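Local coordinates for protein ATP-dependent helicase FUN30 (Saccharomyces cerevisiae S288c, PDB 5GN1) that hydrolyses ATP to remodel nucleosomes, promotes DNA end resection at double-strand breaks, is required for heterochromatin organization, and is represented here by the C-terminal part of its ATPase domain, at residues Ile277-Ser282 and Thr307-Lys312; Lys109-Pro114 and Ser314-Ile319; Val205-Leu210 and Ile256-Thr261. One frame throughout, in Å; residues are numbered along the deposited sequence. Where two conformers were deposited one is given.

All three contacts are buried, but they differ in chemistry. Contacts 1 and 3 lie in the same six-stranded parallel sheet, where strands 275-278 and 205-209 are neighbours. Contact 3 pairs two strands along their length through backbone hydrogen bonds and aliphatic and aromatic side chains; contact 1 is shorter, and its segments separate beyond two paired residues, with a water between them. Contact 2 pairs no strands. It sets the start of helix 315-322, which follows strand 304-311 of contact 1, against the region near the end of helix 100-110, using serines and a carboxylate. Contacts 1 and 2 touch through Thr311, whereas contacts 2 and 3 stay about 6 Å apart at their nearest atoms.

Contact 1 (Ile277-Ser282 and Thr307-Lys312); sequences IIFDQS and TTLITK
Leu309 lies against two residues of 277-282 at once. Its CG sits 4.1 Å from CG2 of Ile277, while its CD1 branch reaches on to CD1 of the Phe279 ring at 3.7 Å, meeting the ring obliquely. With CG beside its own backbone N (chi1 -56°), Leu309 spans the two; Phe279 meets it with its ring swung anti to the backbone N. On the other face of the sheet Ile278 and Thr308 are paired, CB of Ile278 lying 3.6 Å from OG1 of Thr308, and the methyl CG2 of Thr308 lies 4.0 Å from CB of Gln281. Two backbone hydrogen bonds set this register: Ile278 N to Thr307 O (2.8 Å) and Leu309 N to Ile278 O (3.0 Å), the latter almost straight at 173°. Past Ile278 the segments part, and a water spans the gap, accepting from Gln281 N and donating to Leu309 O. Lys186 NZ also bonds to Phe279 O and Leu309 O. Strands 275-278 and 304-311, with helix 285-292 between them in sequence, make a beta-alpha-beta unit of the parallel sheet of a RecA-like helicase lobe.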
loop_
_atom_site.group_PDB
_atom_site.type_symbol
_atom_site.label_atom_id
_atom_site.label_comp_id
_atom_site.label_asym_id
_atom_site.label_seq_id
_atom_site.Cartn_x
_atom_site.Cartn_y
_atom_site.Cartn_z
ATOM N N ILE A 277 -7.979 1.555 -11.513
ATOM C CA ILE A 277 -7.605 2.453 -10.436
ATOM C C ILE A 277 -6.186 2.107 -10.032
ATOM O O ILE A 277 -5.906 0.961 -9.653
ATOM C CB ILE A 277 -8.557 2.346 -9.239
ATOM C CG1 ILE A 277 -9.987 2.672 -9.677
ATOM C CG2 ILE A 277 -8.104 3.277 -8.124
ATOM C CD1 ILE A 277 -10.978 2.550 -8.565
ATOM N N ILE A 278 -5.291 3.086 -10.139
ATOM C CA ILE A 278 -3.906 2.947 -9.700
ATOM C C ILE A 278 -3.894 3.472 -8.272
ATOM O O ILE A 278 -3.986 4.683 -8.050
ATOM C CB ILE A 278 -2.943 3.726 -10.600
ATOM C CG1 ILE A 278 -3.121 3.320 -12.060
ATOM C CG2 ILE A 278 -1.491 3.491 -10.178
ATOM C CD1 ILE A 278 -2.723 1.911 -12.328
ATOM N N PHE A 279 -3.855 2.560 -7.291
ATOM C CA PHE A 279 -3.983 3.018 -5.912
ATOM C C PHE A 279 -2.759 3.817 -5.495
ATOM O O PHE A 279 -2.871 4.763 -4.704
ATOM C CB PHE A 279 -4.212 1.836 -4.978
ATOM C CG PHE A 279 -4.674 2.225 -3.599
ATOM C CD1 PHE A 279 -6.024 2.437 -3.336
ATOM C CD2 PHE A 279 -3.763 2.363 -2.557
ATOM C CE1 PHE A 279 -6.454 2.798 -2.065
ATOM C CE2 PHE A 279 -4.188 2.706 -1.277
ATOM C CZ PHE A 279 -5.536 2.921 -1.033
ATOM N N ASP A 280 -1.598 3.484 -6.047
ATOM C CA ASP A 280 -0.363 4.191 -5.737
ATOM C C ASP A 280 0.533 4.067 -6.955
ATOM O O ASP A 280 0.668 2.977 -7.519
ATOM C CB ASP A 280 0.310 3.618 -4.476
ATOM C CG ASP A 280 0.410 2.090 -4.505
ATOM O OD1 ASP A 280 1.382 1.574 -5.102
ATOM O OD2 ASP A 280 -0.499 1.414 -3.949
ATOM N N GLN A 281 1.099 5.182 -7.390
ATOM C CA GLN A 281 1.755 5.128 -8.680
ATOM C C GLN A 281 3.167 4.571 -8.551
ATOM O O GLN A 281 3.764 4.542 -7.476
ATOM C CB GLN A 281 1.779 6.511 -9.327
ATOM C CG GLN A 281 2.643 7.508 -8.604
ATOM C CD GLN A 281 2.370 8.934 -9.049
ATOM O OE1 GLN A 281 2.258 9.843 -8.214
ATOM N NE2 GLN A 281 2.247 9.139 -10.363
ATOM N N SER A 282 3.681 4.093 -9.673
ATOM C CA SER A 282 5.059 3.666 -9.784
ATOM C C SER A 282 5.936 4.835 -10.219
ATOM O O SER A 282 5.487 5.749 -10.921
ATOM C CB SER A 282 5.179 2.521 -10.791
ATOM O OG SER A 282 6.534 2.184 -11.019
ATOM N N THR A 307 -7.666 5.871 -13.424
ATOM C CA THR A 307 -7.578 6.922 -12.419
ATOM C C THR A 307 -6.452 6.596 -11.442
ATOM O O THR A 307 -6.433 5.509 -10.852
ATOM C CB THR A 307 -8.914 7.088 -11.677
ATOM O OG1 THR A 307 -9.938 7.432 -12.624
ATOM C CG2 THR A 307 -8.820 8.194 -10.602
ATOM N N THR A 308 -5.520 7.533 -11.271
ATOM C CA THR A 308 -4.436 7.395 -10.302
ATOM C C THR A 308 -4.754 8.241 -9.079
ATOM O O THR A 308 -5.059 9.433 -9.207
ATOM C CB THR A 308 -3.099 7.816 -10.906
ATOM O OG1 THR A 308 -2.817 6.987 -12.031
ATOM C CG2 THR A 308 -1.974 7.659 -9.880
ATOM N N LEU A 309 -4.732 7.607 -7.906
ATOM C CA LEU A 309 -4.993 8.286 -6.647
ATOM C C LEU A 309 -3.714 8.948 -6.166
ATOM O O LEU A 309 -2.677 8.290 -6.069
ATOM C CB LEU A 309 -5.478 7.295 -5.584
ATOM C CG LEU A 309 -6.713 6.481 -5.940
ATOM C CD1 LEU A 309 -7.181 5.670 -4.731
ATOM C CD2 LEU A 309 -7.792 7.424 -6.417
ATOM N N ILE A 310 -3.790 10.241 -5.854
ATOM C CA ILE A 310 -2.619 11.019 -5.463
ATOM C C ILE A 310 -2.974 11.830 -4.229
ATOM O O ILE A 310 -3.891 12.661 -4.270
ATOM C CB ILE A 310 -2.137 11.945 -6.589
ATOM C CG1 ILE A 310 -1.629 11.110 -7.758
ATOM C CG2 ILE A 310 -1.039 12.893 -6.071
ATOM C CD1 ILE A 310 -0.829 11.888 -8.793
ATOM N N THR A 311 -2.257 11.587 -3.129
ATOM C CA THR A 311 -2.453 12.369 -1.920
ATOM C C THR A 311 -1.784 13.734 -2.071
ATOM O O THR A 311 -0.586 13.825 -2.377
ATOM C CB THR A 311 -1.914 11.626 -0.705
ATOM O OG1 THR A 311 -2.738 10.469 -0.461
ATOM C CG2 THR A 311 -1.954 12.538 0.519
ATOM N N LYS A 312 -2.574 14.788 -1.882
ATOM C CA LYS A 312 -2.076 16.154 -1.981
ATOM C C LYS A 312 -1.210 16.491 -0.775
ATOM O O LYS A 312 -1.426 15.983 0.331
ATOM C CB LYS A 312 -3.240 17.144 -2.055
ATOM C CG LYS A 312 -3.450 17.806 -3.410
ATOM C CD LYS A 312 -4.717 18.671 -3.374
ATOM C CE LYS A 312 -4.656 19.810 -4.374
ATOM N NZ LYS A 312 -5.756 20.795 -4.137
HETATM O O HOH W 1 0.207 7.585 -6.129
#

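Contact 2 (Lys109-Pro114 and Ser314-Ile319); sequences KASLHP and SIEEKI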
loop_
_atom_site.group_PDB
_atom_site.type_symbol
_atom_site.label_atom_id
_atom_site.label_comp_id
_atom_site.label_asym_id
_atom_site.label_seq_id
_atom_site.Cartn_x
_atom_site.Cartn_y
_atom_site.Cartn_z
ATOM N N LYS A 109 4.208 5.251 2.375
ATOM C CA LYS A 109 3.206 4.482 3.107
ATOM C C LYS A 109 2.246 5.379 3.879
ATOM O O LYS A 109 1.045 5.095 3.958
ATOM C CB LYS A 109 3.904 3.502 4.055
ATOM C CG LYS A 109 4.604 2.382 3.318
ATOM C CD LYS A 109 5.454 1.544 4.274
ATOM C CE LYS A 109 5.912 0.262 3.594
ATOM N NZ LYS A 109 6.790 -0.511 4.515
ATOM N N ALA A 110 2.754 6.455 4.482
ATOM C CA ALA A 110 1.869 7.348 5.226
ATOM C C ALA A 110 0.870 8.048 4.301
ATOM O O ALA A 110 -0.258 8.329 4.713
ATOM C CB ALA A 110 2.701 8.374 6.016
ATOM N N SER A 111 1.256 8.315 3.054
ATOM C CA SER A 111 0.315 8.837 2.067
ATOM C C SER A 111 -0.788 7.838 1.704
ATOM O O SER A 111 -1.787 8.238 1.095
ATOM C CB SER A 111 1.059 9.222 0.786
ATOM O OG SER A 111 2.180 10.052 1.051
ATOM N N LEU A 112 -0.617 6.552 2.026
ATOM C CA LEU A 112 -1.550 5.491 1.643
ATOM C C LEU A 112 -2.515 5.107 2.754
ATOM O O LEU A 112 -3.733 5.100 2.539
ATOM C CB LEU A 112 -0.774 4.243 1.192
ATOM C CG LEU A 112 0.121 4.507 -0.004
ATOM C CD1 LEU A 112 0.943 3.266 -0.398
ATOM C CD2 LEU A 112 -0.728 5.031 -1.162
ATOM N N HIS A 113 -1.997 4.745 3.935
ATOM C CA HIS A 113 -2.851 4.184 4.971
ATOM C C HIS A 113 -2.168 4.128 6.335
ATOM O O HIS A 113 -1.038 3.630 6.447
ATOM C CB HIS A 113 -3.306 2.775 4.572
ATOM C CG HIS A 113 -4.618 2.398 5.166
ATOM N ND1 HIS A 113 -4.791 2.221 6.520
ATOM C CD2 HIS A 113 -5.831 2.197 4.598
ATOM C CE1 HIS A 113 -6.054 1.924 6.764
ATOM N NE2 HIS A 113 -6.707 1.913 5.615
ATOM N N PRO A 114 -2.821 4.636 7.387
ATOM C CA PRO A 114 -2.247 4.534 8.744
ATOM C C PRO A 114 -1.926 3.125 9.178
ATOM O O PRO A 114 -0.987 2.930 9.964
ATOM C CB PRO A 114 -3.346 5.131 9.634
ATOM C CG PRO A 114 -4.060 6.110 8.743
ATOM C CD PRO A 114 -4.001 5.519 7.340
ATOM N N SER A 314 1.931 15.779 -0.322
ATOM C CA SER A 314 2.631 14.561 0.042
ATOM C C SER A 314 3.678 14.258 -1.014
ATOM O O SER A 314 3.659 14.802 -2.122
ATOM C CB SER A 314 1.674 13.372 0.178
ATOM O OG SER A 314 1.543 12.707 -1.067
ATOM N N ILE A 315 4.575 13.337 -0.659
ATOM C CA ILE A 315 5.620 12.870 -1.558
ATOM C C ILE A 315 5.063 12.324 -2.869
ATOM O O ILE A 315 5.777 12.281 -3.876
ATOM C CB ILE A 315 6.454 11.809 -0.822
ATOM C CG1 ILE A 315 7.676 11.411 -1.648
ATOM C CG2 ILE A 315 5.581 10.614 -0.480
ATOM C CD1 ILE A 315 8.676 10.600 -0.867
ATOM N N GLU A 316 3.795 11.898 -2.884
ATOM C CA GLU A 316 3.212 11.367 -4.117
ATOM C C GLU A 316 3.148 12.432 -5.204
ATOM O O GLU A 316 3.268 12.117 -6.390
ATOM C CB GLU A 316 1.819 10.798 -3.842
ATOM C CG GLU A 316 1.848 9.517 -2.986
ATOM C CD GLU A 316 0.502 8.785 -2.953
ATOM O OE1 GLU A 316 -0.547 9.444 -3.100
ATOM O OE2 GLU A 316 0.508 7.543 -2.803
ATOM N N GLU A 317 2.963 13.697 -4.816
ATOM C CA GLU A 317 3.043 14.782 -5.788
ATOM C C GLU A 317 4.439 14.871 -6.399
ATOM O O GLU A 317 4.578 15.018 -7.617
ATOM C CB GLU A 317 2.636 16.104 -5.130
ATOM C CG GLU A 317 1.160 16.146 -4.743
ATOM C CD GLU A 317 0.696 17.513 -4.243
ATOM O OE1 GLU A 317 1.005 17.883 -3.090
ATOM O OE2 GLU A 317 0.036 18.227 -5.024
ATOM N N LYS A 318 5.489 14.755 -5.570
ATOM C CA LYS A 318 6.855 14.780 -6.089
ATOM C C LYS A 318 7.124 13.594 -7.001
ATOM O O LYS A 318 7.812 13.723 -8.021
ATOM C CB LYS A 318 7.857 14.785 -4.932
ATOM C CG LYS A 318 7.702 15.963 -4.002
ATOM C CD LYS A 318 7.781 17.244 -4.784
ATOM C CE LYS A 318 6.912 18.326 -4.171
ATOM N NZ LYS A 318 6.966 19.556 -5.008
ATOM N N ILE A 319 6.606 12.420 -6.637
ATOM C CA ILE A 319 6.812 11.243 -7.476
ATOM C C ILE A 319 6.086 11.396 -8.811
ATOM O O ILE A 319 6.610 11.014 -9.863
ATOM C CB ILE A 319 6.384 9.979 -6.706
ATOM C CG1 ILE A 319 7.410 9.701 -5.601
ATOM C CG2 ILE A 319 6.222 8.769 -7.651
ATOM C CD1 ILE A 319 7.040 8.564 -4.682
#
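The N-cap of helix 315-322, Ser314, packs against Ser111, close to the C-terminal end of helix 100-110, so that the contact joins segments 200 residues apart in the chain, by the ends of two helices. The hydroxyl of Ser314 accepts from the backbone N of Glu316, with OG 3.0 Å from that nitrogen and an N-H...O angle of 148°, and also bonds to Thr311 O, tying the cap to the strand that precedes it. Across the interface OG of Ser111 lies 3.5 Å from CB of Ser314, with CG2 of Ile315 also near it at 3.8 Å. That oxygen is itself bonded to Leu107 O, four residues earlier. CB of Ser111 packs against the carboxylate end of Glu316, 3.8 Å from CD. In Glu316, CG beside N (chi1 -69°) and the extended chain beyond carry the carboxylate out from the helix, to Ser111 and Leu112. There Leu112 crosses it at about a right angle, its CD2 methyl 3.2 Å from OE2. Both carboxylate oxygens have stronger partners: OE1 accepts from Thr311 N and OE2 forms a salt bridge with Lys186. With an alanine in place of Ser314, the amide of Glu316 would probably be left without its capping acceptor and Thr311 O without its hydroxyl donor, so that the first turn of the helix would be less firmly fixed. With an amide and a lysine as partners the buried carboxylate is probably held as a negative charge, and the nearby first turn of the helix may add to this.

Contact 3 (Val205-Leu210 and Ile256-Thr261); sequences VLIFSL and IFILST
Leu259 and Ile207 are joined by the shortest of five backbone hydrogen bonds between 205-210 and 256-261, Leu259 N to Ile207 O at 2.8 Å. The bonds alternate between the strands in parallel fashion; the last, Thr261 N to Ser209 O (3.0 Å), differs, its donor standing 57° out of the carbonyl plane as the chain turns away. These strands lie inside the parallel sheet of the RecA-like lobe, with 275-278 on the far side of 205-209 and 229-232 beyond 256-260. Aliphatic side chains pack on the face carrying Val205, Ile207, Ile256 and Ile258, covered by helices 185-200 and 212-224: CG1 of Val205 lies alongside CG1 of Ile256 at 3.8 Å, and CD1 of Ile207 crosses to CG2 of Ile256. On the other face Leu259 and Phe208 both put CG beside the backbone N (chi1 -54° and -71°), which makes them run side by side, and Leu259 CD1 makes a CH-pi contact over the Phe208 ring, 4.2 Å from its centroid. Ser260 O meets the ring at its edge, 3.5 Å from CD1 of Phe208. Beyond the paired strands, CD2 of Leu210 touches CB of Thr261 at 3.7 Å.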
loop_
_atom_site.group_PDB
_atom_site.type_symbol
_atom_site.label_atom_id
_atom_site.label_comp_id
_atom_site.label_asym_id
_atom_site.label_seq_id
_atom_site.Cartn_x
_atom_site.Cartn_y
_atom_site.Cartn_z
ATOM N N VAL A 205 -13.875 -3.157 -12.525
ATOM C CA VAL A 205 -12.707 -2.314 -12.293
ATOM C C VAL A 205 -11.539 -3.180 -11.831
ATOM O O VAL A 205 -11.720 -4.143 -11.079
ATOM C CB VAL A 205 -13.022 -1.185 -11.277
ATOM C CG1 VAL A 205 -13.474 -1.750 -9.917
ATOM C CG2 VAL A 205 -11.824 -0.236 -11.126
ATOM N N LEU A 206 -10.335 -2.830 -12.300
ATOM C CA LEU A 206 -9.078 -3.370 -11.779
ATOM C C LEU A 206 -8.446 -2.358 -10.831
ATOM O O LEU A 206 -8.356 -1.173 -11.161
ATOM C CB LEU A 206 -8.089 -3.671 -12.903
ATOM C CG LEU A 206 -8.645 -4.405 -14.125
ATOM C CD1 LEU A 206 -7.548 -4.609 -15.168
ATOM C CD2 LEU A 206 -9.267 -5.720 -13.671
ATOM N N ILE A 207 -8.003 -2.820 -9.663
ATOM C CA ILE A 207 -7.277 -1.972 -8.711
ATOM C C ILE A 207 -5.855 -2.513 -8.584
ATOM O O ILE A 207 -5.664 -3.691 -8.257
ATOM C CB ILE A 207 -7.964 -1.915 -7.341
ATOM C CG1 ILE A 207 -9.440 -1.560 -7.512
ATOM C CG2 ILE A 207 -7.267 -0.861 -6.447
ATOM C CD1 ILE A 207 -10.227 -1.515 -6.210
ATOM N N PHE A 208 -4.860 -1.657 -8.845
ATOM C CA PHE A 208 -3.450 -2.032 -8.787
ATOM C C PHE A 208 -2.741 -1.331 -7.633
ATOM O O PHE A 208 -2.969 -0.141 -7.390
ATOM C CB PHE A 208 -2.727 -1.657 -10.084
ATOM C CG PHE A 208 -3.099 -2.500 -11.246
ATOM C CD1 PHE A 208 -2.485 -3.719 -11.450
ATOM C CD2 PHE A 208 -4.059 -2.065 -12.154
ATOM C CE1 PHE A 208 -2.832 -4.512 -12.540
ATOM C CE2 PHE A 208 -4.404 -2.840 -13.248
ATOM C CZ PHE A 208 -3.791 -4.064 -13.443
ATOM N N SER A 209 -1.843 -2.054 -6.952
ATOM C CA SER A 209 -0.973 -1.448 -5.950
ATOM C C SER A 209 0.415 -2.063 -6.019
ATOM O O SER A 209 0.571 -3.253 -6.306
ATOM C CB SER A 209 -1.512 -1.614 -4.516
ATOM O OG SER A 209 -0.610 -1.026 -3.587
ATOM N N LEU A 210 1.424 -1.240 -5.736
ATOM C CA LEU A 210 2.791 -1.734 -5.630
ATOM C C LEU A 210 3.063 -2.409 -4.296
ATOM O O LEU A 210 4.145 -2.978 -4.118
ATOM C CB LEU A 210 3.797 -0.592 -5.836
ATOM C CG LEU A 210 4.111 -0.245 -7.295
ATOM C CD1 LEU A 210 4.939 1.025 -7.390
ATOM C CD2 LEU A 210 4.830 -1.400 -7.977
ATOM N N ILE A 256 -14.807 -6.402 -8.950
ATOM C CA ILE A 256 -13.472 -5.896 -8.626
ATOM C C ILE A 256 -12.441 -7.009 -8.712
ATOM O O ILE A 256 -12.646 -8.100 -8.166
ATOM C CB ILE A 256 -13.417 -5.268 -7.224
ATOM C CG1 ILE A 256 -14.379 -4.094 -7.131
ATOM C CG2 ILE A 256 -11.985 -4.800 -6.898
ATOM C CD1 ILE A 256 -14.384 -3.460 -5.763
ATOM N N PHE A 257 -11.317 -6.710 -9.362
ATOM C CA PHE A 257 -10.108 -7.528 -9.354
ATOM C C PHE A 257 -8.991 -6.662 -8.781
ATOM O O PHE A 257 -8.701 -5.593 -9.328
ATOM C CB PHE A 257 -9.751 -7.983 -10.772
ATOM C CG PHE A 257 -9.154 -9.362 -10.850
ATOM C CD1 PHE A 257 -8.263 -9.805 -9.898
ATOM C CD2 PHE A 257 -9.503 -10.224 -11.883
ATOM C CE1 PHE A 257 -7.713 -11.092 -9.986
ATOM C CE2 PHE A 257 -8.956 -11.498 -11.969
ATOM C CZ PHE A 257 -8.064 -11.926 -11.014
ATOM N N ILE A 258 -8.377 -7.095 -7.675
ATOM C CA ILE A 258 -7.251 -6.367 -7.102
ATOM C C ILE A 258 -5.968 -7.121 -7.436
ATOM O O ILE A 258 -5.917 -8.356 -7.350
ATOM C CB ILE A 258 -7.414 -6.135 -5.582
ATOM C CG1 ILE A 258 -7.256 -7.432 -4.780
ATOM C CG2 ILE A 258 -8.751 -5.442 -5.266
ATOM C CD1 ILE A 258 -7.361 -7.200 -3.270
ATOM N N LEU A 259 -4.943 -6.379 -7.871
ATOM C CA LEU A 259 -3.718 -6.969 -8.404
ATOM C C LEU A 259 -2.512 -6.158 -7.969
ATOM O O LEU A 259 -2.618 -4.959 -7.692
ATOM C CB LEU A 259 -3.686 -7.011 -9.948
ATOM C CG LEU A 259 -4.839 -7.664 -10.708
ATOM C CD1 LEU A 259 -5.760 -6.599 -11.242
ATOM C CD2 LEU A 259 -4.282 -8.518 -11.861
ATOM N N SER A 260 -1.356 -6.819 -7.924
ATOM C CA SER A 260 -0.108 -6.073 -7.827
ATOM C C SER A 260 0.203 -5.447 -9.182
ATOM O O SER A 260 -0.108 -6.006 -10.235
ATOM C CB SER A 260 1.049 -6.969 -7.380
ATOM O OG SER A 260 1.166 -8.111 -8.205
ATOM N N THR A 261 0.802 -4.256 -9.144
ATOM C CA THR A 261 1.167 -3.570 -10.378
ATOM C C THR A 261 2.074 -4.435 -11.246
ATOM O O THR A 261 1.970 -4.397 -12.475
ATOM C CB THR A 261 1.810 -2.235 -10.031
ATOM O OG1 THR A 261 0.851 -1.460 -9.308
ATOM C CG2 THR A 261 2.227 -1.474 -11.271
#